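Local atomic coordinates of ribosomal RNA small subunit methyltransferase D (Escherichia coli, PDB entry 2FPO), a protein that transfers a methyl group from S-adenosyl-L-methionine to N2 of one specific guanine of 16S rRNA within the assembled 30S ribosomal particle. Residues Ser90-Leu93 with Ile94-Ala98; Met113-Leu116 with Ala117-Gly120; Glu84-Arg87 with Ala88-Gln91. One frame throughout, in Å; residues are numbered along the deposited sequence. Where two conformers were deposited one is given.

Overall arrangement
Along the chain the order is contact 3, contact 1, contact 2. Contacts 3 and 1 overlap at S90 and Q91 on helix 87-99, their centres about 9 Å apart: contact 3 starts the helix just after strand 79-83, and contact 1 carries it on toward strand 105-108. Contact 2 comes later, where helix 112-116 gives way to the loop before strand 123-128; its centre lies about 22 Å from that of contact 1 and about 18 Å from that of contact 3, without touching either. All three strands belong to the same mixed sheet, so the contacts illustrate how short-range bonds begin, continue and end the helical connections between strands of a Rossmann-like methyltransferase.

Contact 1 (Ser90-Leu93 with Ile94-Ala98); sequences SQQL and IKNLA
The carboxamide of Q92 reaches along the helix to overlap that of N96, one turn further on. CG of Q92 stands anti to the backbone N (chi1 -177°), and the bend at chi2 (61°) turns the amide toward N96. NE2 of Q92 then donates to N96 OD1 at 3.0 Å. The acceptor lies nearly within the amide plane of Q92, but the donor sits well above the carbonyl plane of N96, and the two amides are turned 42° against each other. The result is a bent bond rather than a flat amide pair. The other end of the N96 amide is also held, ND2 donating to P27 O, which fixes the rotation of this buried group. With an alanine here in place of N96, NE2 of Q92 and the carbonyl of P27 would probably both lose their mates, and the glutamine amide would be freer to turn.

Beneath the side chains runs the regular i to i+4 ladder, including N96 N to Q92 O at 2.8 Å and L97 N to L93 O at 2.9 Å. Aliphatic carbons lie against the same row of carbonyls: I94 CG1 is 3.4 Å from S90 O, and CG of K95 and CG of L97 rest in like manner on Q91 O and L93 O.

Helix 87-99 is the crossover of a beta-alpha-beta unit between strands 79-83 and 105-108. L93 and L97 pack on L70 of helix 67-74, I94 and L97 meet V107 of strand 105-108, and Q92 and N96 face strand 25-27.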
ATOM      1  N   SER A  90       9.643   7.094  -8.641  1.00 24.65           N
ATOM      2  CA  SER A  90       9.778   5.667  -9.020  0.50 25.25           C
ATOM      3  C   SER A  90      11.262   5.280  -9.115  1.00 25.24           C
ATOM      4  O   SER A  90      11.660   4.214  -8.664  1.00 25.82           O
ATOM      5  CB  SER A  90       9.131   5.334 -10.382  0.50 24.72           C
ATOM      6  OG  SER A  90       7.843   5.869 -10.550  0.50 26.06           O
ATOM      7  N   GLN A  91      12.072   6.150  -9.717  1.00 25.85           N
ATOM      8  CA  GLN A  91      13.535   5.925  -9.841  1.00 27.75           C
ATOM      9  C   GLN A  91      14.274   5.807  -8.489  1.00 27.26           C
ATOM     10  O   GLN A  91      15.154   4.947  -8.325  1.00 26.51           O
ATOM     11  CB  GLN A  91      14.195   7.019 -10.712  1.00 27.33           C
ATOM     12  CG  GLN A  91      13.859   6.947 -12.225  1.00 30.18           C
ATOM     13  CD  GLN A  91      14.485   8.091 -13.062  1.00 31.66           C
ATOM     14  OE1 GLN A  91      15.015   9.084 -12.525  1.00 34.46           O
ATOM     15  NE2 GLN A  91      14.409   7.958 -14.398  1.00 38.62           N
ATOM     16  N   GLN A  92      13.922   6.668  -7.525  1.00 28.65           N
ATOM     17  CA  GLN A  92      14.563   6.657  -6.200  1.00 28.83           C
ATOM     18  C   GLN A  92      14.150   5.418  -5.426  1.00 28.70           C
ATOM     19  O   GLN A  92      14.962   4.787  -4.743  1.00 28.07           O
ATOM     20  CB  GLN A  92      14.212   7.912  -5.399  1.00 30.81           C
ATOM     21  CG  GLN A  92      14.914   7.998  -4.000  1.00 32.20           C
ATOM     22  CD  GLN A  92      16.422   8.037  -4.086  1.00 37.35           C
ATOM     23  OE1 GLN A  92      16.984   8.917  -4.733  1.00 38.97           O
ATOM     24  NE2 GLN A  92      17.094   7.071  -3.443  1.00 38.41           N
ATOM     25  N   LEU A  93      12.882   5.053  -5.565  1.00 27.68           N
ATOM     26  CA  LEU A  93      12.392   3.824  -5.015  1.00 28.24           C
ATOM     27  C   LEU A  93      13.245   2.618  -5.468  1.00 27.52           C
ATOM     28  O   LEU A  93      13.647   1.805  -4.646  1.00 27.31           O
ATOM     29  CB  LEU A  93      10.930   3.640  -5.427  1.00 28.76           C
ATOM     30  CG  LEU A  93      10.105   2.620  -4.661  1.00 33.70           C
ATOM     31  CD1 LEU A  93      10.478   2.539  -3.141  1.00 35.85           C
ATOM     32  CD2 LEU A  93       8.654   2.981  -4.862  1.00 35.93           C
ATOM     33  N   ILE A  94      13.495   2.516  -6.772  1.00 26.92           N
ATOM     34  CA  ILE A  94      14.320   1.458  -7.357  1.00 26.68           C
ATOM     35  C   ILE A  94      15.731   1.450  -6.742  1.00 26.85           C
ATOM     36  O   ILE A  94      16.291   0.391  -6.449  1.00 26.43           O
ATOM     37  CB  ILE A  94      14.384   1.631  -8.901  1.00 26.92           C
ATOM     38  CG1 ILE A  94      13.026   1.271  -9.543  1.00 25.43           C
ATOM     39  CG2 ILE A  94      15.584   0.842  -9.533  1.00 27.68           C
ATOM     40  CD1 ILE A  94      12.923   1.679 -11.005  1.00 26.37           C
ATOM     41  N   LYS A  95      16.318   2.631  -6.618  1.00 27.17           N
ATOM     42  CA  LYS A  95      17.611   2.790  -5.955  1.00 27.92           C
ATOM     43  C   LYS A  95      17.577   2.302  -4.512  1.00 28.01           C
ATOM     44  O   LYS A  95      18.491   1.590  -4.085  1.00 27.54           O
ATOM     45  CB  LYS A  95      18.064   4.242  -6.004  1.00 28.06           C
ATOM     46  CG  LYS A  95      18.493   4.718  -7.398  1.00 30.19           C
ATOM     47  CD  LYS A  95      18.904   6.161  -7.310  1.00 34.04           C
ATOM     48  CE  LYS A  95      18.905   6.839  -8.665  1.00 38.18           C
ATOM     49  NZ  LYS A  95      19.136   8.292  -8.470  1.00 38.96           N
ATOM     50  N   ASN A  96      16.518   2.661  -3.762  1.00 27.98           N
ATOM     51  CA  ASN A  96      16.433   2.230  -2.366  1.00 28.14           C
ATOM     52  C   ASN A  96      16.268   0.743  -2.244  1.00 28.53           C
ATOM     53  O   ASN A  96      16.834   0.153  -1.344  1.00 28.75           O
ATOM     54  CB  ASN A  96      15.351   2.981  -1.583  1.00 28.63           C
ATOM     55  CG  ASN A  96      15.675   4.441  -1.430  1.00 30.17           C
ATOM     56  OD1 ASN A  96      16.838   4.828  -1.491  1.00 34.62           O
ATOM     57  ND2 ASN A  96      14.658   5.264  -1.232  1.00 33.03           N
ATOM     58  N   LEU A  97      15.529   0.123  -3.163  1.00 28.27           N
ATOM     59  CA  LEU A  97      15.456  -1.337  -3.181  1.00 30.11           C
ATOM     60  C   LEU A  97      16.817  -1.998  -3.450  1.00 30.44           C
ATOM     61  O   LEU A  97      17.115  -3.076  -2.912  1.00 31.58           O
ATOM     62  CB  LEU A  97      14.432  -1.820  -4.217  1.00 29.83           C
ATOM     63  CG  LEU A  97      12.951  -1.547  -3.902  1.00 31.19           C
ATOM     64  CD1 LEU A  97      12.129  -1.631  -5.182  1.00 27.56           C
ATOM     65  CD2 LEU A  97      12.382  -2.483  -2.820  1.00 29.59           C
ATOM     66  N   ALA A  98      17.625  -1.369  -4.300  1.00 30.62           N
ATOM     67  CA  ALA A  98      18.954  -1.891  -4.620  1.00 31.02           C
ATOM     68  C   ALA A  98      19.889  -1.814  -3.390  1.00 31.25           C
ATOM     69  O   ALA A  98      20.590  -2.779  -3.076  1.00 32.17           O
ATOM     70  CB  ALA A  98      19.530  -1.164  -5.844  1.00 30.37           C
TER

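Contact 2 (Met113-Leu116 with Ala117-Gly120); sequences MSFL and AQKG
Q118 places its CG between its own backbone N and carbonyl carbon (chi1 59°), and from there the chain extends back toward F115, whose ring is swung anti to its backbone N (chi1 180°). Together these torsions bring the glutamine amide to two parts of F115 at once. NE2 donates to F115 O at 2.8 Å, approaching in the carbonyl plane, with an N-H...O angle of 147°. The same nitrogen hovers over one face of the phenyl ring, nearest CE1 at 3.5 Å, and the amide plane stands almost perpendicular to the ring. The aliphatic part of Q118 follows: CG is 3.1 Å from F115 O. The carbonyl of F115 thus holds the amide, with the ring face alongside its nitrogen.

The backbone between them turns sharply. A117 N makes a weak bond to M113 O at 3.4 Å, while CB of A117 packs against that oxygen at 3.3 Å. Q118 N then bonds weakly to L116 O at 3.0 Å, a carbonyl that also accepts from N147 ND2 and W149 NE1. W149 lies next to F115 and touches Q118 too, whereas L116 turns into the core against T140, L143 and L144 of helix 137-146.

L116, A117 and Q118 form an inverse gamma turn, closed by the weak bond from Q118 N to L116 O and here redirecting the chain from helix 112-116 into the loop before strand 123-128, part of an alpha/beta connection in the Rossmann-like fold.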
HETATM    1  N   MSE A 113      -4.794   4.109 -12.291  1.00 32.20           N
HETATM    2  CA  MSE A 113      -5.984   3.871 -13.113  1.00 34.09           C
HETATM    3  C   MSE A 113      -5.680   3.074 -14.375  1.00 33.23           C
HETATM    4  O   MSE A 113      -6.420   2.133 -14.681  1.00 33.16           O
HETATM    5  CB  MSE A 113      -6.647   5.192 -13.501  1.00 34.68           C
HETATM    6  CG  MSE A 113      -6.875   6.066 -12.294  1.00 41.89           C
HETATM    7 SE   MSE A 113      -8.461   5.512 -11.345  0.70 52.97          SE
HETATM    8  CE  MSE A 113      -9.607   6.665 -12.287  1.00 53.39           C
ATOM      9  N   SER A 114      -4.602   3.441 -15.086  1.00 31.65           N
ATOM     10  CA  SER A 114      -4.124   2.686 -16.234  1.00 31.55           C
ATOM     11  C   SER A 114      -3.590   1.325 -15.817  1.00 29.93           C
ATOM     12  O   SER A 114      -3.843   0.308 -16.485  1.00 29.94           O
ATOM     13  CB  SER A 114      -2.973   3.428 -16.937  1.00 31.61           C
ATOM     14  OG  SER A 114      -3.481   4.590 -17.550  1.00 38.07           O
ATOM     15  N   PHE A 115      -2.817   1.315 -14.741  1.00 28.22           N
ATOM     16  CA  PHE A 115      -2.211   0.076 -14.283  1.00 27.71           C
ATOM     17  C   PHE A 115      -3.209  -1.024 -13.881  1.00 27.33           C
ATOM     18  O   PHE A 115      -3.032  -2.190 -14.247  1.00 27.17           O
ATOM     19  CB  PHE A 115      -1.196   0.282 -13.155  1.00 26.73           C
ATOM     20  CG  PHE A 115      -0.592  -1.024 -12.704  1.00 27.81           C
ATOM     21  CD1 PHE A 115       0.366  -1.655 -13.482  1.00 26.69           C
ATOM     22  CD2 PHE A 115      -1.063  -1.669 -11.564  1.00 25.68           C
ATOM     23  CE1 PHE A 115       0.879  -2.895 -13.093  1.00 26.47           C
ATOM     24  CE2 PHE A 115      -0.558  -2.918 -11.189  1.00 29.03           C
ATOM     25  CZ  PHE A 115       0.413  -3.509 -11.960  1.00 26.00           C
ATOM     26  N   LEU A 116      -4.232  -0.652 -13.109  1.00 26.47           N
ATOM     27  CA  LEU A 116      -5.205  -1.609 -12.571  1.00 25.44           C
ATOM     28  C   LEU A 116      -6.287  -1.999 -13.570  1.00 25.68           C
ATOM     29  O   LEU A 116      -7.020  -2.968 -13.344  1.00 26.26           O
ATOM     30  CB  LEU A 116      -5.834  -1.082 -11.255  1.00 24.58           C
ATOM     31  CG  LEU A 116      -4.840  -0.764 -10.116  1.00 25.96           C
ATOM     32  CD1 LEU A 116      -5.535  -0.018  -9.015  1.00 28.05           C
ATOM     33  CD2 LEU A 116      -4.168  -2.085  -9.616  1.00 23.75           C
ATOM     34  N   ALA A 117      -6.393  -1.247 -14.664  1.00 25.59           N
ATOM     35  CA  ALA A 117      -7.366  -1.537 -15.732  1.00 26.63           C
ATOM     36  C   ALA A 117      -6.791  -2.542 -16.715  1.00 27.57           C
ATOM     37  O   ALA A 117      -6.625  -2.243 -17.921  1.00 29.29           O
ATOM     38  CB  ALA A 117      -7.810  -0.264 -16.446  1.00 24.34           C
ATOM     39  N   GLN A 118      -6.519  -3.734 -16.195  1.00 27.56           N
ATOM     40  CA  GLN A 118      -6.089  -4.894 -16.965  1.00 28.68           C
ATOM     41  C   GLN A 118      -6.331  -6.153 -16.090  1.00 28.42           C
ATOM     42  O   GLN A 118      -6.610  -6.021 -14.893  1.00 29.43           O
ATOM     43  CB  GLN A 118      -4.595  -4.777 -17.303  1.00 27.31           C
ATOM     44  CG  GLN A 118      -3.694  -4.673 -16.042  1.00 28.10           C
ATOM     45  CD  GLN A 118      -2.210  -4.801 -16.342  1.00 30.70           C
ATOM     46  OE1 GLN A 118      -1.805  -5.511 -17.275  1.00 31.64           O
ATOM     47  NE2 GLN A 118      -1.375  -4.104 -15.548  1.00 33.77           N
ATOM     48  N   LYS A 119      -6.225  -7.347 -16.672  1.00 28.29           N
ATOM     49  CA  LYS A 119      -6.294  -8.576 -15.883  0.50 28.62           C
ATOM     50  C   LYS A 119      -5.164  -8.593 -14.858  1.00 29.01           C
ATOM     51  O   LYS A 119      -3.969  -8.619 -15.222  1.00 28.45           O
ATOM     52  CB  LYS A 119      -6.203  -9.829 -16.763  0.50 28.91           C
ATOM     53  CG  LYS A 119      -6.481 -11.127 -15.989  0.50 28.80           C
ATOM     54  CD  LYS A 119      -6.785 -12.317 -16.912  0.50 28.93           C
ATOM     55  CE  LYS A 119      -5.627 -13.341 -16.981  0.50 30.21           C
ATOM     56  NZ  LYS A 119      -4.399 -12.837 -17.687  0.50 30.17           N
ATOM     57  N   GLY A 120      -5.545  -8.593 -13.583  1.00 28.54           N
ATOM     58  CA  GLY A 120      -4.579  -8.525 -12.502  1.00 29.37           C
ATOM     59  C   GLY A 120      -4.136  -9.851 -11.964  1.00 30.11           C
ATOM     60  O   GLY A 120      -4.479 -10.908 -12.497  1.00 28.87           O
TER

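Contact 3 (Glu84-Arg87 with Ala88-Gln91); sequences EMDR and AVSQ
A88 meets D86 through its methyl group, CB lying 3.4 Å from the carboxylate oxygen OD1. V89 comes next and makes the capping bond: its N donates to D86 OD1 at 3.0 Å, from above the carboxylate plane. With CG anti to its backbone N (chi1 -170°), D86 folds its carboxylate over the first turn as the N-cap of helix 87-99. V89 also packs its two methyls against the preceding loop: CG2 lies by the D86 carboxylate, and CG1 lies 3.7 Å from E84 CG. S90 N then donates to D86 O at 2.8 Å; in the conformer described here OG of S90 also donates to D86 O, at 2.7 Å and from above the carbonyl plane. Q91 closes the walk: its N bonds to R87 O, its side chain runs beside that of R87, and a water bridges the two, accepting from R87 NE at the guanidinium edge, in plane (2.8 Å), and donating to Q91 OE1 (2.7 Å).

OE2 of E84 accepts from D86 N at 3.0 Å, which ties the capping residue to the loop, while OE1 accepts from G64 N. The carboxylate of D86, at the N-terminal end of helix 87-99, is probably favoured by the partial positive charge there.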
ATOM      1  N   GLU A  84       3.884   3.671  -9.023  1.00 25.83           N
ATOM      2  CA  GLU A  84       4.157   5.068  -8.737  1.00 26.83           C
ATOM      3  C   GLU A  84       4.185   5.879 -10.009  1.00 27.41           C
ATOM      4  O   GLU A  84       4.988   5.609 -10.900  1.00 28.78           O
ATOM      5  CB  GLU A  84       5.456   5.235  -7.912  1.00 26.07           C
ATOM      6  CG  GLU A  84       5.934   6.740  -7.750  1.00 28.16           C
ATOM      7  CD  GLU A  84       4.888   7.625  -7.068  1.00 29.78           C
ATOM      8  OE1 GLU A  84       4.253   7.139  -6.077  1.00 30.41           O
ATOM      9  OE2 GLU A  84       4.655   8.786  -7.529  1.00 30.50           O
HETATM   10  N   MSE A  85       3.326   6.899 -10.073  1.00 27.47           N
HETATM   11  CA  MSE A  85       3.154   7.755 -11.254  0.60 29.54           C
HETATM   12  C   MSE A  85       4.360   8.669 -11.523  1.00 26.43           C
HETATM   13  O   MSE A  85       4.699   8.933 -12.675  1.00 25.42           O
HETATM   14  CB  MSE A  85       1.862   8.593 -11.113  0.60 29.50           C
HETATM   15  CG  MSE A  85       1.368   9.296 -12.399  0.60 30.69           C
HETATM   16 SE   MSE A  85       1.895  11.192 -12.544  0.48 41.27          SE
HETATM   17  CE  MSE A  85       0.240  12.006 -12.168  0.60 32.37           C
ATOM     18  N   ASP A  86       4.981   9.171 -10.457  1.00 25.17           N
ATOM     19  CA  ASP A  86       6.092  10.120 -10.593  1.00 25.31           C
ATOM     20  C   ASP A  86       7.411   9.413 -11.004  1.00 24.53           C
ATOM     21  O   ASP A  86       7.916   8.550 -10.272  1.00 22.91           O
ATOM     22  CB  ASP A  86       6.286  10.915  -9.291  1.00 25.42           C
ATOM     23  CG  ASP A  86       7.250  12.078  -9.452  1.00 26.63           C
ATOM     24  OD1 ASP A  86       8.450  11.865  -9.777  1.00 26.77           O
ATOM     25  OD2 ASP A  86       6.805  13.231  -9.294  1.00 30.24           O
ATOM     26  N   ARG A  87       7.937   9.776 -12.180  1.00 23.91           N
ATOM     27  CA  ARG A  87       9.140   9.113 -12.708  1.00 24.13           C
ATOM     28  C   ARG A  87      10.350   9.281 -11.762  1.00 23.31           C
ATOM     29  O   ARG A  87      11.078   8.325 -11.508  1.00 22.84           O
ATOM     30  CB  ARG A  87       9.476   9.575 -14.143  1.00 23.47           C
ATOM     31  CG  ARG A  87      10.664   8.798 -14.808  1.00 24.85           C
ATOM     32  CD  ARG A  87      11.353   9.584 -15.920  1.00 28.04           C
ATOM     33  NE  ARG A  87      11.866  10.843 -15.389  1.00 33.81           N
ATOM     34  CZ  ARG A  87      11.539  12.044 -15.853  1.00 35.33           C
ATOM     35  NH1 ARG A  87      12.031  13.132 -15.271  1.00 34.44           N
ATOM     36  NH2 ARG A  87      10.735  12.159 -16.904  1.00 35.02           N
ATOM     37  N   ALA A  88      10.585  10.500 -11.280  1.00 22.68           N
ATOM     38  CA  ALA A  88      11.684  10.759 -10.348  1.00 22.29           C
ATOM     39  C   ALA A  88      11.561   9.928  -9.037  1.00 22.56           C
ATOM     40  O   ALA A  88      12.541   9.372  -8.535  1.00 20.89           O
ATOM     41  CB  ALA A  88      11.781  12.238 -10.059  1.00 22.21           C
ATOM     42  N   VAL A  89      10.344   9.849  -8.509  1.00 22.58           N
ATOM     43  CA  VAL A  89      10.057   9.128  -7.291  1.00 24.13           C
ATOM     44  C   VAL A  89      10.184   7.602  -7.520  1.00 24.08           C
ATOM     45  O   VAL A  89      10.800   6.924  -6.693  1.00 23.79           O
ATOM     46  CB  VAL A  89       8.632   9.524  -6.745  1.00 24.33           C
ATOM     47  CG1 VAL A  89       8.232   8.639  -5.585  1.00 24.24           C
ATOM     48  CG2 VAL A  89       8.636  11.019  -6.312  1.00 25.82           C
ATOM     49  N   SER A  90       9.643   7.094  -8.641  1.00 24.65           N
ATOM     50  CA  SER A  90       9.778   5.667  -9.020  0.50 25.25           C
ATOM     51  C   SER A  90      11.262   5.280  -9.115  1.00 25.24           C
ATOM     52  O   SER A  90      11.660   4.214  -8.664  1.00 25.82           O
ATOM     53  CB  SER A  90       9.131   5.334 -10.382  0.50 24.72           C
ATOM     54  OG  SER A  90       7.843   5.869 -10.550  0.50 26.06           O
ATOM     55  N   GLN A  91      12.072   6.150  -9.717  1.00 25.85           N
ATOM     56  CA  GLN A  91      13.535   5.925  -9.841  1.00 27.75           C
ATOM     57  C   GLN A  91      14.274   5.807  -8.489  1.00 27.26           C
ATOM     58  O   GLN A  91      15.154   4.947  -8.325  1.00 26.51           O
ATOM     59  CB  GLN A  91      14.195   7.019 -10.712  1.00 27.33           C
ATOM     60  CG  GLN A  91      13.859   6.947 -12.225  1.00 30.18           C
ATOM     61  CD  GLN A  91      14.485   8.091 -13.062  1.00 31.66           C
ATOM     62  OE1 GLN A  91      15.015   9.084 -12.525  1.00 34.46           O
ATOM     63  NE2 GLN A  91      14.409   7.958 -14.398  1.00 38.62           N
TER
HETATM   64  O   HOH W   1      13.622  11.319 -13.265  1.00 45.52           O